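Local coordinates for hypothetical protein (Pectobacterium atrosepticum SCRI1043, PDB 2P7I) that probably transfers methyl groups from S-adenosylmethionine to a substrate not yet identified, as a member of the Rossmann-like methyltransferase superfamily, at residues K220-L223 and D224-Q228; V28-P31 and F32-R35; F207-D210 and Q211-Q214; Y227-G230 and Q231-P234. One frame throughout, in Å; residues are numbered along the deposited sequence. Where two conformers were deposited one is given.

Along the chain contact 2 comes first, on helix 24-37, followed by contact 3 on helix 206-212, contact 1 on helix 220-230 and contact 4 at the end of that same helix; contacts 1 and 4 share Tyr227 and Gln228. Contacts 1 and 2, their centres about 11 Å apart, touch directly, and Arg35 in one of its two conformers meets Asp224 there. Contact 3 reaches contact 1 through Leu223 on Trp209, whereas contacts 3 and 4 are about 9 Å apart at their nearest atoms. The N-terminal helix is thus packed against helices that link strands 192-201 and 237-245, and contacts 1, 3 and 4 also meet a second subunit.

Contact 1 of 4, residues K220-L223 and D224-Q228; sequences KEYL and DGCYQ
Successive backbone bonds from Asp224 N to Lys220 O, Gly225 N to Glu221 O, Cys226 N to Tyr222 O and Tyr227 N to Leu223 O, all between 2.9 and 3.1 Å, carry the alpha-helix unbroken from 220-223 into 224-228. On one flank Lys220 reaches forward one turn and crosses the carboxylate of Asp224, its NZ lying 2.9 Å from Asp224 OD2 on the syn lone pair. The lysine chain bends at each of its last three torsions to bring NZ there. In one of two deposited conformers Arg35 NH1 meets Asp224 OD1; with both cations in place the ionised carboxylate would probably be favoured. On another flank Cys226 SG approaches the Tyr222 ring obliquely, 4.0 Å from its centroid and 3.5 Å from Tyr222 CE2, a sulfur-aromatic contact. The ring gets there with CG anti to the backbone N (chi1 171°). The hydroxyl of Tyr222 is bonded to the carbonyl of Ala203 of the second subunit. The two pairs serve different neighbours: Asp224 lies on Phe32 of helix 24-37, and Tyr222 packs on Leu204 of the second subunit. Leu223 packs on Val28 of helix 24-37 and on Phe200 of strand 192-201.

Contact 2 of 4, residues V28-P31 and F32-R35; sequences VMHP and FMVR
Val28 and Phe32, one turn apart, form a local apolar contact within helix 24-37, on the side of that helix that packs against strand 192-201 and helix 220-230. The two side chains run side by side in the same direction. Val28 CG1 lies 3.8 Å from Phe32 CE2, and Phe32 CD2 also comes within 3.2 Å of the carbonyl oxygen of Val28, which meets the ring obliquely. With CG anti to the carbonyl carbon (chi1 -76°), Phe32 turns its ring back over the preceding turn. A second pair is made by two selenomethionines: the bent chain of Met29 and the extended one of Met33 cross, bringing their CE methyls within 4.1 Å of each other.

The backbone is kinked at Pro31, whose nitrogen has no hydrogen to give to the turn before. Just after it the bond from Phe32 N to Val28 O is weak at 3.4 Å, but regular geometry returns with Met33 N to Met29 O at 2.9 Å, and Arg35 N is held by Pro31 O at 3.0 Å. At the far end Arg35 leads away from the first turn; in one of its two conformers NH1 lies at the edge of the Phe32 ring, in its plane, and forms a salt bridge with Asp224 OD1.

Beyond the helix, Val28 and Met29 lie on Phe200, and the Phe32 ring meets Tyr227 with the two planes nearly parallel. The arrangement is that of an N-terminal helix packed on its sheet through an i to i+4 apolar row, within the Rossmann-like fold of the methyltransferase domain.

Contact 3 of 4, residues F207-D210 and Q211-Q214; sequences FQWD and QILQ
Gln211 folds back over the preceding turn to reach Phe207, and this pair, with Trp209 beside Ile212 and Leu213, makes up most of the contact. Gln211 starts with CG anti to the carbonyl carbon (chi1 -62°) and continues extended, which carries its amide to the carbonyl of Phe207. There NE2 donates to Phe207 O over 2.9 Å in a nearly straight bond, with the oxygen close to the amide plane. The donor stands well above the carbonyl plane, however, rather than on a lone pair. The same oxygen also takes a weak bond from Gln211 N at 3.5 Å, so the side-chain amide supplements a slack main-chain link. NE2 is also 3.4 Å from Phe207 CD2, with the ring and amide planes 29° apart.

Trp209 makes the apolar half. Ile212, in one of two deposited conformers, runs alongside it in the same direction and brings CG2 to 4.0 Å from Trp209 CE3, while Leu213 CD1 lies 4.4 Å from Trp209 CB. Trp209 O accepts Leu213 N at 2.8 Å, and the carbonyl of Gln208 accepts Ile212 N within the carbonyl plane. Beyond the turn, the indole stacks on Phe24 and meets Phe200 edge-to-face.

Asp210 CB lies against the next peptide, 3.3 Å from Gln211 N, while OD1 accepts the backbone N of Phe24. The chemistry is therefore mixed: the carbonyl of Phe207 is gripped by the amide of Gln211, Trp209 packs into its own chain, and Gln211 and Ile212 meet Ile217 and Ile212 of the second subunit.

Contact 4 of 4, residues Y227-G230 and Q231-P234; sequences YQLG and QQYP
Leu229 and Gly230, both buried, provide the close part of this contact, where helix 220-230 gives way to a type I beta turn from Gly230 to Tyr233. Their carbonyls are taken up by the turn: Gln232 N bonds to Leu229 O at 2.9 Å and Tyr233 N to Gly230 O at 3.0 Å. In both cases the donor stands more than 50° out of the carbonyl plane, as the chain curls more tightly than an alpha-helix would. Beside them Leu229 crosses Tyr233 obliquely and its CD1 comes 4.1 Å from Tyr233 CE2; the leucine points that way with CG anti to the backbone N (chi1 -167°).

The i to i+4 links and the partly exposed Tyr233 form the looser side. Gln231 N reaches Tyr227 O only weakly, at 3.4 Å, and Tyr233 N is likewise a weak 3.5 Å from Leu229 O. Gln231 crosses Tyr227 obliquely, its amide turned 63° from the ring plane and NE2 3.3 Å from Tyr227 CZ. This is packing: the nearby hydroxyl is badly angled for a hydrogen bond, and the amide's OE1 is bonded instead to Arg196 of the third subunit.

The Tyr233 hydroxyl bonds weakly to Gln150 of the second subunit. Within the chain, Leu229 and Tyr233 lie on Phe201 at the end of strand 192-201, Tyr227 faces helix 24-37, and the turn leads on toward strand 237-245.

Contact 1 of 4, residues K220-L223 and D224-Q228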
loop_
_atom_site.group_PDB
_atom_site.type_symbol
_atom_site.label_atom_id
_atom_site.label_comp_id
_atom_site.label_asym_id
_atom_site.label_seq_id
_atom_site.Cartn_x
_atom_site.Cartn_y
_atom_site.Cartn_z
ATOM N N LYS B 220 -20.240 8.096 13.424
ATOM C CA LYS B 220 -19.028 8.327 14.196
ATOM C C LYS B 220 -18.164 7.077 14.154
ATOM O O LYS B 220 -16.958 7.170 14.153
ATOM C CB LYS B 220 -19.345 8.794 15.628
ATOM C CG LYS B 220 -19.356 7.727 16.723
ATOM C CD LYS B 220 -18.569 8.191 17.970
ATOM C CE LYS B 220 -17.809 7.042 18.657
ATOM N NZ LYS B 220 -16.466 7.478 19.154
ATOM N N GLU B 221 -18.802 5.926 14.075
ATOM C CA GLU B 221 -18.085 4.665 14.003
ATOM C C GLU B 221 -17.304 4.509 12.694
ATOM O O GLU B 221 -16.275 3.833 12.656
ATOM C CB GLU B 221 -19.060 3.514 14.151
ATOM C CG GLU B 221 -19.644 3.360 15.576
ATOM C CD GLU B 221 -20.734 4.375 15.918
ATOM O OE1 GLU B 221 -21.406 4.897 15.006
ATOM O OE2 GLU B 221 -20.921 4.650 17.116
ATOM N N TYR B 222 -17.839 5.099 11.627
ATOM C CA TYR B 222 -17.226 5.047 10.328
ATOM C C TYR B 222 -15.973 5.889 10.424
ATOM O O TYR B 222 -14.926 5.504 9.937
ATOM C CB TYR B 222 -18.138 5.589 9.215
ATOM C CG TYR B 222 -17.414 5.733 7.883
ATOM C CD1 TYR B 222 -17.251 4.645 7.041
ATOM C CD2 TYR B 222 -16.844 6.951 7.496
ATOM C CE1 TYR B 222 -16.554 4.775 5.833
ATOM C CE2 TYR B 222 -16.154 7.084 6.299
ATOM C CZ TYR B 222 -16.009 5.979 5.477
ATOM O OH TYR B 222 -15.304 6.100 4.294
ATOM N N LEU B 223 -16.094 7.055 11.053
ATOM C CA LEU B 223 -14.899 7.882 11.215
ATOM C C LEU B 223 -13.803 7.177 12.047
ATOM O O LEU B 223 -12.634 7.198 11.682
ATOM C CB LEU B 223 -15.260 9.228 11.817
ATOM C CG LEU B 223 -16.210 10.070 10.979
ATOM C CD1 LEU B 223 -16.647 11.281 11.795
ATOM C CD2 LEU B 223 -15.549 10.455 9.694
ATOM N N ASP B 224 -14.194 6.540 13.139
ATOM C CA ASP B 224 -13.283 5.795 13.986
ATOM C C ASP B 224 -12.607 4.708 13.151
ATOM O O ASP B 224 -11.414 4.489 13.242
ATOM C CB ASP B 224 -14.015 5.128 15.174
ATOM C CG ASP B 224 -14.360 6.104 16.297
ATOM O OD1 ASP B 224 -13.699 7.164 16.417
ATOM O OD2 ASP B 224 -15.293 5.782 17.074
ATOM N N GLY B 225 -13.386 4.078 12.279
ATOM C CA GLY B 225 -12.824 3.069 11.363
ATOM C C GLY B 225 -11.737 3.622 10.438
ATOM O O GLY B 225 -10.747 2.931 10.119
ATOM N N CYS B 226 -11.918 4.854 9.988
ATOM C CA CYS B 226 -10.946 5.512 9.143
ATOM C C CYS B 226 -9.692 5.783 9.921
ATOM O O CYS B 226 -8.614 5.736 9.365
ATOM C CB CYS B 226 -11.488 6.829 8.610
ATOM S SG CYS B 226 -12.847 6.645 7.375
ATOM N N TYR B 227 -9.839 6.201 11.168
ATOM C CA TYR B 227 -8.678 6.336 12.052
ATOM C C TYR B 227 -7.929 5.004 12.245
ATOM O O TYR B 227 -6.677 4.911 12.172
ATOM C CB TYR B 227 -9.131 6.918 13.397
ATOM C CG TYR B 227 -8.036 6.928 14.436
ATOM C CD1 TYR B 227 -7.017 7.877 14.386
ATOM C CD2 TYR B 227 -7.995 5.976 15.434
ATOM C CE1 TYR B 227 -6.000 7.907 15.347
ATOM C CE2 TYR B 227 -6.961 5.985 16.399
ATOM C CZ TYR B 227 -5.961 6.939 16.338
ATOM O OH TYR B 227 -4.937 6.945 17.275
ATOM N N GLN B 228 -8.677 3.966 12.550
ATOM C CA GLN B 228 -8.111 2.660 12.800
ATOM C C GLN B 228 -7.396 2.138 11.549
ATOM O O GLN B 228 -6.272 1.661 11.627
ATOM C CB GLN B 228 -9.184 1.671 13.199
ATOM C CG GLN B 228 -9.808 1.905 14.551
ATOM C CD GLN B 228 -11.033 0.982 14.716
ATOM O OE1 GLN B 228 -10.906 -0.179 15.084
ATOM N NE2 GLN B 228 -12.165 1.463 14.332
#

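Contact 2 of 4, residues V28-P31 and F32-R35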
loop_
_atom_site.group_PDB
_atom_site.type_symbol
_atom_site.label_atom_id
_atom_site.label_comp_id
_atom_site.label_asym_id
_atom_site.label_seq_id
_atom_site.Cartn_x
_atom_site.Cartn_y
_atom_site.Cartn_z
ATOM N N VAL B 28 -12.950 16.729 13.349
ATOM C CA VAL B 28 -12.578 15.338 13.108
ATOM C C VAL B 28 -11.079 15.155 13.358
ATOM O O VAL B 28 -10.665 14.309 14.170
ATOM C CB VAL B 28 -12.989 14.851 11.695
ATOM C CG1 VAL B 28 -12.380 13.484 11.407
ATOM C CG2 VAL B 28 -14.506 14.790 11.547
HETATM N N MSE B 29 -10.252 15.967 12.714
HETATM C CA MSE B 29 -8.827 15.726 12.794
HETATM C C MSE B 29 -8.192 16.048 14.149
HETATM O O MSE B 29 -7.296 15.318 14.597
HETATM C CB MSE B 29 -8.121 16.473 11.676
HETATM C CG MSE B 29 -8.373 15.965 10.264
HETATM SE SE MSE B 29 -7.896 14.133 10.055
HETATM C CE MSE B 29 -6.029 14.411 10.380
ATOM N N HIS B 30 -8.591 17.155 14.788
ATOM C CA HIS B 30 -8.024 17.506 16.101
ATOM C C HIS B 30 -8.205 16.388 17.137
ATOM O O HIS B 30 -7.254 15.985 17.775
ATOM C CB HIS B 30 -8.565 18.831 16.620
ATOM C CG HIS B 30 -7.978 20.035 15.958
ATOM N ND1 HIS B 30 -8.241 21.316 16.388
ATOM C CD2 HIS B 30 -7.139 20.162 14.902
ATOM C CE1 HIS B 30 -7.587 22.179 15.638
ATOM N NE2 HIS B 30 -6.915 21.507 14.726
ATOM N N PRO B 31 -9.430 15.883 17.313
ATOM C CA PRO B 31 -9.564 14.767 18.258
ATOM C C PRO B 31 -8.767 13.484 17.940
ATOM O O PRO B 31 -8.230 12.868 18.851
ATOM C CB PRO B 31 -11.093 14.514 18.308
ATOM C CG PRO B 31 -11.670 15.250 17.172
ATOM C CD PRO B 31 -10.728 16.362 16.811
ATOM N N PHE B 32 -8.680 13.100 16.679
ATOM C CA PHE B 32 -7.891 11.937 16.287
ATOM C C PHE B 32 -6.411 12.195 16.479
ATOM O O PHE B 32 -5.678 11.278 16.806
ATOM C CB PHE B 32 -8.201 11.512 14.847
ATOM C CG PHE B 32 -9.511 10.797 14.702
ATOM C CD1 PHE B 32 -9.842 9.742 15.545
ATOM C CD2 PHE B 32 -10.409 11.159 13.726
ATOM C CE1 PHE B 32 -11.038 9.066 15.426
ATOM C CE2 PHE B 32 -11.636 10.473 13.614
ATOM C CZ PHE B 32 -11.935 9.430 14.472
HETATM N N MSE B 33 -5.977 13.433 16.305
HETATM C CA MSE B 33 -4.577 13.761 16.564
HETATM C C MSE B 33 -4.249 13.532 18.052
HETATM O O MSE B 33 -3.221 12.938 18.389
HETATM C CB MSE B 33 -4.304 15.218 16.177
HETATM C CG MSE B 33 -4.043 15.424 14.700
HETATM SE SE MSE B 33 -3.945 17.324 14.338
HETATM C CE MSE B 33 -3.811 17.155 12.496
ATOM N N VAL B 34 -5.109 14.009 18.951
ATOM C CA VAL B 34 -4.938 13.782 20.382
ATOM C C VAL B 34 -4.965 12.276 20.688
ATOM O O VAL B 34 -4.127 11.799 21.434
ATOM C CB VAL B 34 -5.970 14.583 21.223
ATOM C CG1 VAL B 34 -5.862 14.227 22.705
ATOM C CG2 VAL B 34 -5.727 16.067 21.031
ATOM N N ARG B 35 -5.896 11.528 20.104
ATOM C CA ARG B 35 -5.882 10.052 20.216
ATOM C C ARG B 35 -4.514 9.470 19.796
ATOM O O ARG B 35 -3.951 8.645 20.488
ATOM C CB ARG B 35 -7.024 9.392 19.400
ATOM C CG ARG B 35 -8.210 8.838 20.227
ATOM C CD ARG B 35 -9.303 8.120 19.332
ATOM N NE ARG B 35 -9.165 6.650 19.145
ATOM C CZ ARG B 35 -10.024 5.891 18.435
ATOM N NH1 ARG B 35 -11.055 6.449 17.813
ATOM N NH2 ARG B 35 -9.854 4.570 18.305
#

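Contact 3 of 4, residues F207-D210 and Q211-Q214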
loop_
_atom_site.group_PDB
_atom_site.type_symbol
_atom_site.label_atom_id
_atom_site.label_comp_id
_atom_site.label_asym_id
_atom_site.label_seq_id
_atom_site.Cartn_x
_atom_site.Cartn_y
_atom_site.Cartn_z
ATOM N N PHE B 207 -13.903 19.941 1.458
ATOM C CA PHE B 207 -15.153 20.537 1.002
ATOM C C PHE B 207 -16.255 19.487 0.966
ATOM O O PHE B 207 -17.404 19.782 1.279
ATOM C CB PHE B 207 -14.978 21.283 -0.328
ATOM C CG PHE B 207 -15.043 20.419 -1.568
ATOM C CD1 PHE B 207 -13.897 19.857 -2.104
ATOM C CD2 PHE B 207 -16.250 20.232 -2.237
ATOM C CE1 PHE B 207 -13.954 19.090 -3.256
ATOM C CE2 PHE B 207 -16.312 19.469 -3.392
ATOM C CZ PHE B 207 -15.160 18.894 -3.898
ATOM N N GLN B 208 -15.889 18.242 0.644
ATOM C CA GLN B 208 -16.856 17.158 0.627
ATOM C C GLN B 208 -17.231 16.713 2.041
ATOM O O GLN B 208 -18.402 16.461 2.313
ATOM C CB GLN B 208 -16.352 15.997 -0.221
ATOM C CG GLN B 208 -16.059 16.425 -1.649
ATOM C CD GLN B 208 -15.337 15.375 -2.462
ATOM O OE1 GLN B 208 -14.402 14.721 -1.983
ATOM N NE2 GLN B 208 -15.752 15.220 -3.712
ATOM N N TRP B 209 -16.245 16.629 2.935
ATOM C CA TRP B 209 -16.498 16.268 4.329
ATOM C C TRP B 209 -17.486 17.234 4.962
ATOM O O TRP B 209 -18.418 16.824 5.619
ATOM C CB TRP B 209 -15.205 16.262 5.165
ATOM C CG TRP B 209 -14.328 15.101 4.903
ATOM C CD1 TRP B 209 -13.132 15.127 4.284
ATOM C CD2 TRP B 209 -14.569 13.731 5.268
ATOM N NE1 TRP B 209 -12.601 13.859 4.228
ATOM C CE2 TRP B 209 -13.465 12.985 4.820
ATOM C CE3 TRP B 209 -15.600 13.076 5.935
ATOM C CZ2 TRP B 209 -13.365 11.599 4.997
ATOM C CZ3 TRP B 209 -15.513 11.715 6.112
ATOM C CH2 TRP B 209 -14.404 10.983 5.646
ATOM N N ASP B 210 -17.273 18.519 4.746
ATOM C CA ASP B 210 -18.059 19.527 5.422
ATOM C C ASP B 210 -19.516 19.451 4.995
ATOM O O ASP B 210 -20.403 19.701 5.804
ATOM C CB ASP B 210 -17.472 20.916 5.187
ATOM C CG ASP B 210 -16.052 21.058 5.759
ATOM O OD1 ASP B 210 -15.663 20.302 6.690
ATOM O OD2 ASP B 210 -15.316 21.938 5.263
ATOM N N GLN B 211 -19.764 19.071 3.745
ATOM C CA GLN B 211 -21.122 18.826 3.291
ATOM C C GLN B 211 -21.665 17.519 3.842
ATOM O O GLN B 211 -22.751 17.485 4.374
ATOM C CB GLN B 211 -21.200 18.807 1.767
ATOM C CG GLN B 211 -20.806 20.119 1.082
ATOM C CD GLN B 211 -20.635 19.940 -0.420
ATOM O OE1 GLN B 211 -21.615 19.787 -1.143
ATOM N NE2 GLN B 211 -19.383 19.920 -0.889
ATOM N N ILE B 212 -20.901 16.440 3.745
ATOM C CA ILE B 212 -21.417 15.129 4.122
ATOM C C ILE B 212 -21.653 15.048 5.636
ATOM O O ILE B 212 -22.525 14.309 6.095
ATOM C CB ILE B 212 -20.464 13.997 3.658
ATOM C CG1 ILE B 212 -21.231 12.682 3.521
ATOM C CG2 ILE B 212 -19.290 13.880 4.608
ATOM C CD1 ILE B 212 -20.414 11.559 2.893
ATOM N N LEU B 213 -20.884 15.815 6.404
ATOM C CA LEU B 213 -20.990 15.778 7.859
ATOM C C LEU B 213 -22.292 16.426 8.347
ATOM O O LEU B 213 -22.737 16.151 9.454
ATOM C CB LEU B 213 -19.765 16.426 8.531
ATOM C CG LEU B 213 -18.479 15.595 8.497
ATOM C CD1 LEU B 213 -17.287 16.370 9.059
ATOM C CD2 LEU B 213 -18.677 14.313 9.231
ATOM N N GLN B 214 -22.914 17.251 7.510
ATOM C CA GLN B 214 -24.237 17.793 7.817
ATOM C C GLN B 214 -25.346 16.771 7.610
ATOM O O GLN B 214 -26.485 17.036 7.955
ATOM C CB GLN B 214 -24.530 19.016 6.963
ATOM C CG GLN B 214 -23.592 20.171 7.200
ATOM C CD GLN B 214 -23.846 21.311 6.233
ATOM O OE1 GLN B 214 -22.939 21.761 5.525
ATOM N NE2 GLN B 214 -25.093 21.776 6.184
#

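Contact 4 of 4, residues Y227-G230 and Q231-P234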
loop_
_atom_site.group_PDB
_atom_site.type_symbol
_atom_site.label_atom_id
_atom_site.label_comp_id
_atom_site.label_asym_id
_atom_site.label_seq_id
_atom_site.Cartn_x
_atom_site.Cartn_y
_atom_site.Cartn_z
ATOM N N TYR B 227 -9.839 6.201 11.168
ATOM C CA TYR B 227 -8.678 6.336 12.052
ATOM C C TYR B 227 -7.929 5.004 12.245
ATOM O O TYR B 227 -6.677 4.911 12.172
ATOM C CB TYR B 227 -9.131 6.918 13.397
ATOM C CG TYR B 227 -8.036 6.928 14.436
ATOM C CD1 TYR B 227 -7.017 7.877 14.386
ATOM C CD2 TYR B 227 -7.995 5.976 15.434
ATOM C CE1 TYR B 227 -6.000 7.907 15.347
ATOM C CE2 TYR B 227 -6.961 5.985 16.399
ATOM C CZ TYR B 227 -5.961 6.939 16.338
ATOM O OH TYR B 227 -4.937 6.945 17.275
ATOM N N GLN B 228 -8.677 3.966 12.550
ATOM C CA GLN B 228 -8.111 2.660 12.800
ATOM C C GLN B 228 -7.396 2.138 11.549
ATOM O O GLN B 228 -6.272 1.661 11.627
ATOM C CB GLN B 228 -9.184 1.671 13.199
ATOM C CG GLN B 228 -9.808 1.905 14.551
ATOM C CD GLN B 228 -11.033 0.982 14.716
ATOM O OE1 GLN B 228 -10.906 -0.179 15.084
ATOM N NE2 GLN B 228 -12.165 1.463 14.332
ATOM N N LEU B 229 -8.072 2.193 10.401
ATOM C CA LEU B 229 -7.441 1.723 9.164
ATOM C C LEU B 229 -6.260 2.565 8.722
ATOM O O LEU B 229 -5.321 2.027 8.173
ATOM C CB LEU B 229 -8.451 1.642 8.025
ATOM C CG LEU B 229 -7.956 0.872 6.788
ATOM C CD1 LEU B 229 -7.796 -0.603 7.075
ATOM C CD2 LEU B 229 -8.903 1.164 5.609
ATOM N N GLY B 230 -6.313 3.873 8.942
ATOM C CA GLY B 230 -5.224 4.765 8.637
ATOM C C GLY B 230 -3.909 4.373 9.226
ATOM O O GLY B 230 -2.868 4.524 8.587
ATOM N N GLN B 231 -3.924 3.883 10.465
ATOM C CA GLN B 231 -2.680 3.386 11.058
ATOM C C GLN B 231 -2.022 2.287 10.238
ATOM O O GLN B 231 -0.798 2.136 10.289
ATOM C CB GLN B 231 -2.909 2.900 12.485
ATOM C CG GLN B 231 -3.272 4.048 13.409
ATOM C CD GLN B 231 -3.503 3.619 14.837
ATOM O OE1 GLN B 231 -3.608 2.434 15.117
ATOM N NE2 GLN B 231 -3.656 4.605 15.739
ATOM N N GLN B 232 -2.815 1.517 9.492
ATOM C CA GLN B 232 -2.276 0.444 8.677
ATOM C C GLN B 232 -1.762 0.943 7.308
ATOM O O GLN B 232 -1.066 0.199 6.630
ATOM C CB GLN B 232 -3.360 -0.646 8.488
ATOM C CG GLN B 232 -3.869 -1.156 9.833
ATOM C CD GLN B 232 -4.840 -2.331 9.781
ATOM O OE1 GLN B 232 -5.218 -2.871 8.709
ATOM N NE2 GLN B 232 -5.219 -2.774 10.961
ATOM N N TYR B 233 -2.101 2.182 6.931
ATOM C CA TYR B 233 -1.649 2.747 5.647
ATOM C C TYR B 233 -1.217 4.203 5.894
ATOM O O TYR B 233 -1.851 5.131 5.422
ATOM C CB TYR B 233 -2.779 2.671 4.583
ATOM C CG TYR B 233 -3.162 1.274 4.203
ATOM C CD1 TYR B 233 -2.377 0.496 3.329
ATOM C CD2 TYR B 233 -4.264 0.683 4.798
ATOM C CE1 TYR B 233 -2.731 -0.785 3.035
ATOM C CE2 TYR B 233 -4.627 -0.588 4.500
ATOM C CZ TYR B 233 -3.869 -1.332 3.616
ATOM O OH TYR B 233 -4.234 -2.626 3.379
ATOM N N PRO B 234 -0.152 4.390 6.697
ATOM C CA PRO B 234 0.279 5.740 7.002
ATOM C C PRO B 234 0.421 6.651 5.793
ATOM O O PRO B 234 0.143 7.826 5.884
ATOM C CB PRO B 234 1.627 5.496 7.682
ATOM C CG PRO B 234 1.416 4.221 8.407
ATOM C CD PRO B 234 0.685 3.414 7.382
#